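Local coordinates for protein ATP-dependent Clp protease proteolytic subunit (Listeria monocytogenes, PDB 4JCQ) that belongs to the ClpP family of serine peptidases and probably degrades misfolded proteins by ATP-dependent cleavage inside a chamber built from heptameric rings, at residues Gly87-Ser91 with Ala92-Ile96; Arg105-Leu108 with Pro109-Tyr113. All blocks are in the same frame, centred on the assembly; numbering follows the deposited sequence.

Contact 1 (Gly87-Ser91 with Ala92-Ile96) and contact 2 (Arg105-Leu108 with Pro109-Tyr113) are both tight local turns of the chain, one strand-to-helix and the other strand-to-strand, with centres about 11 Å apart. They meet in the small parallel sheet that strands 88-90 and 111-114 form, where Val89 N and Arg112 O lie 3.0 Å apart. The residues that touch in contact 1 are all buried near the centre of the subunit, though Trp88 at its edge reaches a neighbouring subunit, and backbone bonds with aliphatic packing hold it together. Contact 2 lies farther out: a chain of side-chain hydroxyls ties its buried half, while Pro109, Asn110 and Arg112 face a neighbouring subunit.

Contact 1: residues Gly87-Ser91 with Ala92-Ile96; sequences GWVAS and AGITI
Ile94 on the first turn of helix 92-97 folds back over strand 88-90, and its CD1 rests 3.9 Å from CG1 of Val89. CG1 of Ile94 also packs on the strand backbone, 3.5 Å from Val89 O. With chi1 at -178°, Val89 swings CG1 away from its own backbone N and against the helix, where it lies 3.5 Å from Gly93 O. Tyr113 of strand 111-114 touches both aliphatic side chains.

Backbone hydrogen bonds fasten the junction between strand and helix. Gly93 N donates to Ala90 O at 2.8 Å, from above the carbonyl plane. Ser91 O takes a straighter bond from Thr95 N, 3.2 Å long and in the carbonyl plane, besides a weak one from Ile94 N and a further bond from the side chain of Gln117. The chain bends through about 95° between strand and helix, with Ser91 at the corner in a backbone conformation of positive phi (57°), unusual for a residue other than glycine.

Ser91, the predicted nucleophile, occupies the N-cap position, yet its hydroxyl makes no capping bond: OG is hydrogen-bonded to the backbone O of His116, the other predicted active-site residue. This sharp strand-turn-helix corner, with the predicted nucleophile at the start of the helix, is consistent with the ClpP active site, but a serine bonded to the histidine's carbonyl departs from a working catalytic triad, in keeping with an inactive state.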
ATOM      1  N   GLY H  87     -29.126  -6.861   5.240  1.00 18.11           N
ATOM      2  CA  GLY H  87     -28.580  -6.358   6.507  1.00 17.83           C
ATOM      3  C   GLY H  87     -29.334  -5.132   6.986  1.00 17.85           C
ATOM      4  O   GLY H  87     -30.262  -5.239   7.789  1.00 19.69           O
ATOM      5  N   TRP H  88     -28.926  -3.962   6.505  1.00 17.30           N
ATOM      6  CA  TRP H  88     -29.722  -2.751   6.689  1.00 17.27           C
ATOM      7  C   TRP H  88     -29.635  -1.809   5.524  1.00 16.65           C
ATOM      8  O   TRP H  88     -28.660  -1.818   4.768  1.00 17.18           O
ATOM      9  CB  TRP H  88     -29.436  -2.038   8.023  1.00 18.42           C
ATOM     10  CG  TRP H  88     -28.012  -1.586   8.278  1.00 20.39           C
ATOM     11  CD1 TRP H  88     -26.942  -1.550   7.382  1.00 20.65           C
ATOM     12  CD2 TRP H  88     -27.469  -1.042   9.535  1.00 22.97           C
ATOM     13  NE1 TRP H  88     -25.811  -1.058   7.986  1.00 23.19           N
ATOM     14  CE2 TRP H  88     -26.057  -0.729   9.274  1.00 24.43           C
ATOM     15  CE3 TRP H  88     -27.990  -0.799  10.803  1.00 25.72           C
ATOM     16  CZ2 TRP H  88     -25.226  -0.203  10.255  1.00 25.47           C
ATOM     17  CZ3 TRP H  88     -27.141  -0.263  11.783  1.00 28.42           C
ATOM     18  CH2 TRP H  88     -25.795   0.026  11.513  1.00 28.23           C
ATOM     19  N   VAL H  89     -30.689  -1.016   5.353  1.00 16.68           N
ATOM     20  CA  VAL H  89     -30.757   0.009   4.317  1.00 16.58           C
ATOM     21  C   VAL H  89     -31.371   1.242   4.967  1.00 17.01           C
ATOM     22  O   VAL H  89     -32.550   1.235   5.333  1.00 18.71           O
ATOM     23  CB  VAL H  89     -31.621  -0.429   3.111  1.00 16.66           C
ATOM     24  CG1 VAL H  89     -31.629   0.648   2.031  1.00 17.54           C
ATOM     25  CG2 VAL H  89     -31.135  -1.754   2.534  1.00 16.64           C
ATOM     26  N   ALA H  90     -30.568   2.290   5.132  1.00 16.91           N
ATOM     27  CA  ALA H  90     -31.021   3.480   5.852  1.00 17.06           C
ATOM     28  C   ALA H  90     -30.547   4.781   5.223  1.00 17.07           C
ATOM     29  O   ALA H  90     -29.472   4.836   4.620  1.00 16.99           O
ATOM     30  CB  ALA H  90     -30.582   3.414   7.310  1.00 17.50           C
ATOM     31  N   SER H  91     -31.367   5.822   5.380  1.00 17.37           N
ATOM     32  CA  SER H  91     -30.997   7.198   5.036  1.00 17.55           C
ATOM     33  C   SER H  91     -30.577   7.351   3.570  1.00 17.02           C
ATOM     34  O   SER H  91     -31.380   7.092   2.674  1.00 17.58           O
ATOM     35  CB  SER H  91     -29.931   7.722   6.008  1.00 18.53           C
ATOM     36  OG  SER H  91     -30.374   7.578   7.351  1.00 20.37           O
ATOM     37  N   ALA H  92     -29.332   7.759   3.322  1.00 17.26           N
ATOM     38  CA  ALA H  92     -28.828   7.884   1.947  1.00 17.18           C
ATOM     39  C   ALA H  92     -28.868   6.544   1.207  1.00 17.35           C
ATOM     40  O   ALA H  92     -29.006   6.507  -0.016  1.00 17.59           O
ATOM     41  CB  ALA H  92     -27.420   8.464   1.934  1.00 17.82           C
ATOM     42  N   GLY H  93     -28.747   5.450   1.961  1.00 17.46           N
ATOM     43  CA  GLY H  93     -28.894   4.102   1.412  1.00 17.68           C
ATOM     44  C   GLY H  93     -30.298   3.827   0.895  1.00 17.94           C
ATOM     45  O   GLY H  93     -30.472   3.125  -0.104  1.00 18.50           O
ATOM     46  N   ILE H  94     -31.299   4.374   1.585  1.00 18.65           N
ATOM     47  CA  ILE H  94     -32.702   4.287   1.157  1.00 19.67           C
ATOM     48  C   ILE H  94     -32.933   5.043  -0.153  1.00 20.01           C
ATOM     49  O   ILE H  94     -33.642   4.563  -1.045  1.00 19.92           O
ATOM     50  CB  ILE H  94     -33.662   4.789   2.270  1.00 20.85           C
ATOM     51  CG1 ILE H  94     -33.941   3.672   3.284  1.00 21.69           C
ATOM     52  CG2 ILE H  94     -34.966   5.342   1.699  1.00 21.90           C
ATOM     53  CD1 ILE H  94     -34.909   2.600   2.816  1.00 22.19           C
ATOM     54  N   THR H  95     -32.318   6.218  -0.266  1.00 20.80           N
ATOM     55  CA  THR H  95     -32.409   7.039  -1.471  1.00 21.38           C
ATOM     56  C   THR H  95     -31.878   6.272  -2.686  1.00 21.05           C
ATOM     57  O   THR H  95     -32.503   6.270  -3.750  1.00 22.37           O
ATOM     58  CB  THR H  95     -31.663   8.376  -1.282  1.00 22.48           C
ATOM     59  OG1 THR H  95     -32.196   9.050  -0.135  1.00 24.51           O
ATOM     60  CG2 THR H  95     -31.822   9.278  -2.506  1.00 23.66           C
ATOM     61  N   ILE H  96     -30.738   5.609  -2.508  1.00 20.69           N
ATOM     62  CA  ILE H  96     -30.146   4.764  -3.548  1.00 20.27           C
ATOM     63  C   ILE H  96     -31.060   3.585  -3.887  1.00 20.48           C
ATOM     64  O   ILE H  96     -31.342   3.329  -5.057  1.00 21.49           O
ATOM     65  CB  ILE H  96     -28.750   4.249  -3.126  1.00 19.20           C
ATOM     66  CG1 ILE H  96     -27.749   5.408  -3.092  1.00 19.03           C
ATOM     67  CG2 ILE H  96     -28.266   3.146  -4.064  1.00 19.54           C
ATOM     68  CD1 ILE H  96     -26.493   5.121  -2.295  1.00 18.88           C
TER

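Contact 2: residues Arg105-Leu108 with Pro109-Tyr113; sequences RFSL and PNTRY
The ring of Tyr113 meets Ser107 at its edge: Ser107 OG lies in the ring plane and accepts a 2.7 Å hydrogen bond from Tyr113 OH. Ala173 of helix 170-176 and the loop residue Val179 touch the tyrosine side chain. Ser107 holds OG opposite its own backbone N (chi1 -174°), which sets the hydroxyl between the tyrosine and the next carbonyl along the chain. From there OG donates to Leu108 O, 2.9 Å away. That oxygen takes a second bond, also 2.9 Å, from Thr111 OG1, and the two hydroxyls approach it from opposite faces of the carbonyl plane. The buried carbonyl is thus pinned from both sides just where the chain leaves strand 105-108. At the corner CB of Leu108 lies against CD of the Pro109 ring that follows, 3.5 Å away, and Asn110 centres an inverse gamma turn. The backbone N of Asn110 bonds Asp72 of a neighbouring subunit, and its side-chain OD1 bonds Arg142 of the same neighbour. The hydroxyl-braced corner carries the chain from the main parallel sheet, in which 105-108 lies beside 81-86, to the separate strand pair 88-90 and 111-114, a layout consistent with the ClpP/crotonase fold.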
ATOM      1  N   ARG H 105     -37.466  -3.957  -6.884  1.00 25.76           N
ATOM      2  CA  ARG H 105     -36.941  -3.747  -5.532  1.00 24.74           C
ATOM      3  C   ARG H 105     -37.182  -4.960  -4.637  1.00 24.39           C
ATOM      4  O   ARG H 105     -38.318  -5.256  -4.251  1.00 25.49           O
ATOM      5  CB  ARG H 105     -37.508  -2.464  -4.908  1.00 24.27           C
ATOM      6  CG  ARG H 105     -37.206  -1.206  -5.713  1.00 25.23           C
ATOM      7  CD  ARG H 105     -37.226   0.056  -4.861  1.00 23.99           C
ATOM      8  NE  ARG H 105     -38.549   0.351  -4.318  1.00 25.39           N
ATOM      9  CZ  ARG H 105     -39.410   1.221  -4.844  1.00 26.07           C
ATOM     10  NH1 ARG H 105     -39.101   1.903  -5.942  1.00 25.50           N
ATOM     11  NH2 ARG H 105     -40.587   1.412  -4.263  1.00 25.58           N
ATOM     12  N   PHE H 106     -36.093  -5.652  -4.316  1.00 23.52           N
ATOM     13  CA  PHE H 106     -36.142  -6.901  -3.563  1.00 23.49           C
ATOM     14  C   PHE H 106     -35.467  -6.762  -2.203  1.00 21.68           C
ATOM     15  O   PHE H 106     -34.718  -5.811  -1.959  1.00 20.96           O
ATOM     16  CB  PHE H 106     -35.463  -8.028  -4.354  1.00 24.17           C
ATOM     17  CG  PHE H 106     -36.078  -8.289  -5.702  1.00 27.20           C
ATOM     18  CD1 PHE H 106     -35.661  -7.576  -6.824  1.00 29.38           C
ATOM     19  CD2 PHE H 106     -37.067  -9.257  -5.855  1.00 27.74           C
ATOM     20  CE1 PHE H 106     -36.224  -7.818  -8.069  1.00 31.36           C
ATOM     21  CE2 PHE H 106     -37.632  -9.505  -7.100  1.00 28.87           C
ATOM     22  CZ  PHE H 106     -37.210  -8.784  -8.207  1.00 30.35           C
ATOM     23  N   SER H 107     -35.737  -7.718  -1.320  1.00 21.08           N
ATOM     24  CA  SER H 107     -35.050  -7.784  -0.039  1.00 20.67           C
ATOM     25  C   SER H 107     -34.761  -9.211   0.391  1.00 20.25           C
ATOM     26  O   SER H 107     -35.591 -10.109   0.219  1.00 21.02           O
ATOM     27  CB  SER H 107     -35.861  -7.086   1.051  1.00 20.90           C
ATOM     28  OG  SER H 107     -35.120  -7.026   2.259  1.00 21.05           O
ATOM     29  N   LEU H 108     -33.572  -9.408   0.952  1.00 19.40           N
ATOM     30  CA  LEU H 108     -33.260 -10.627   1.686  1.00 19.84           C
ATOM     31  C   LEU H 108     -33.974 -10.556   3.045  1.00 19.71           C
ATOM     32  O   LEU H 108     -34.259  -9.458   3.529  1.00 20.35           O
ATOM     33  CB  LEU H 108     -31.740 -10.782   1.830  1.00 19.80           C
ATOM     34  CG  LEU H 108     -30.974 -11.634   0.798  1.00 20.54           C
ATOM     35  CD1 LEU H 108     -31.673 -11.798  -0.548  1.00 20.63           C
ATOM     36  CD2 LEU H 108     -29.549 -11.132   0.610  1.00 20.08           C
ATOM     37  N   PRO H 109     -34.285 -11.719   3.655  1.00 20.62           N
ATOM     38  CA  PRO H 109     -35.157 -11.746   4.842  1.00 21.49           C
ATOM     39  C   PRO H 109     -34.634 -10.980   6.060  1.00 21.56           C
ATOM     40  O   PRO H 109     -35.414 -10.314   6.744  1.00 22.31           O
ATOM     41  CB  PRO H 109     -35.267 -13.243   5.166  1.00 22.59           C
ATOM     42  CG  PRO H 109     -34.943 -13.938   3.886  1.00 23.15           C
ATOM     43  CD  PRO H 109     -33.893 -13.079   3.243  1.00 21.04           C
ATOM     44  N   ASN H 110     -33.332 -11.071   6.328  1.00 21.72           N
ATOM     45  CA  ASN H 110     -32.753 -10.444   7.512  1.00 21.57           C
ATOM     46  C   ASN H 110     -32.224  -9.042   7.227  1.00 21.32           C
ATOM     47  O   ASN H 110     -31.012  -8.803   7.184  1.00 21.52           O
ATOM     48  CB  ASN H 110     -31.689 -11.349   8.135  1.00 22.09           C
ATOM     49  CG  ASN H 110     -32.288 -12.588   8.766  1.00 22.68           C
ATOM     50  OD1 ASN H 110     -32.882 -12.522   9.842  1.00 23.83           O
ATOM     51  ND2 ASN H 110     -32.144 -13.727   8.098  1.00 20.96           N
ATOM     52  N   THR H 111     -33.165  -8.122   7.032  1.00 20.39           N
ATOM     53  CA  THR H 111     -32.871  -6.744   6.667  1.00 18.60           C
ATOM     54  C   THR H 111     -33.853  -5.819   7.374  1.00 19.02           C
ATOM     55  O   THR H 111     -35.042  -6.129   7.480  1.00 20.49           O
ATOM     56  CB  THR H 111     -32.992  -6.529   5.140  1.00 18.00           C
ATOM     57  OG1 THR H 111     -32.317  -7.585   4.449  1.00 19.49           O
ATOM     58  CG2 THR H 111     -32.395  -5.185   4.716  1.00 17.42           C
ATOM     59  N   ARG H 112     -33.348  -4.692   7.866  1.00 18.74           N
ATOM     60  CA  ARG H 112     -34.202  -3.630   8.391  1.00 19.28           C
ATOM     61  C   ARG H 112     -33.999  -2.331   7.610  1.00 18.68           C
ATOM     62  O   ARG H 112     -32.930  -2.102   7.035  1.00 18.70           O
ATOM     63  CB  ARG H 112     -33.996  -3.425   9.899  1.00 21.68           C
ATOM     64  CG  ARG H 112     -32.550  -3.395  10.364  1.00 24.61           C
ATOM     65  CD  ARG H 112     -32.468  -3.072  11.848  1.00 27.96           C
ATOM     66  NE  ARG H 112     -31.088  -2.986  12.318  1.00 31.23           N
ATOM     67  CZ  ARG H 112     -30.701  -2.325  13.407  1.00 33.59           C
ATOM     68  NH1 ARG H 112     -29.422  -2.306  13.755  1.00 34.00           N
ATOM     69  NH2 ARG H 112     -31.592  -1.676  14.145  1.00 35.85           N
ATOM     70  N   TYR H 113     -35.038  -1.501   7.589  1.00 18.03           N
ATOM     71  CA  TYR H 113     -35.083  -0.292   6.765  1.00 17.43           C
ATOM     72  C   TYR H 113     -35.431   0.930   7.607  1.00 18.54           C
ATOM     73  O   TYR H 113     -36.272   0.850   8.505  1.00 18.87           O
ATOM     74  CB  TYR H 113     -36.117  -0.458   5.641  1.00 16.89           C
ATOM     75  CG  TYR H 113     -35.738  -1.504   4.612  1.00 16.81           C
ATOM     76  CD1 TYR H 113     -35.194  -1.133   3.385  1.00 16.79           C
ATOM     77  CD2 TYR H 113     -35.908  -2.865   4.874  1.00 17.27           C
ATOM     78  CE1 TYR H 113     -34.834  -2.087   2.443  1.00 16.59           C
ATOM     79  CE2 TYR H 113     -35.550  -3.825   3.941  1.00 17.22           C
ATOM     80  CZ  TYR H 113     -35.011  -3.428   2.729  1.00 17.16           C
ATOM     81  OH  TYR H 113     -34.649  -4.374   1.803  1.00 18.05           O
TER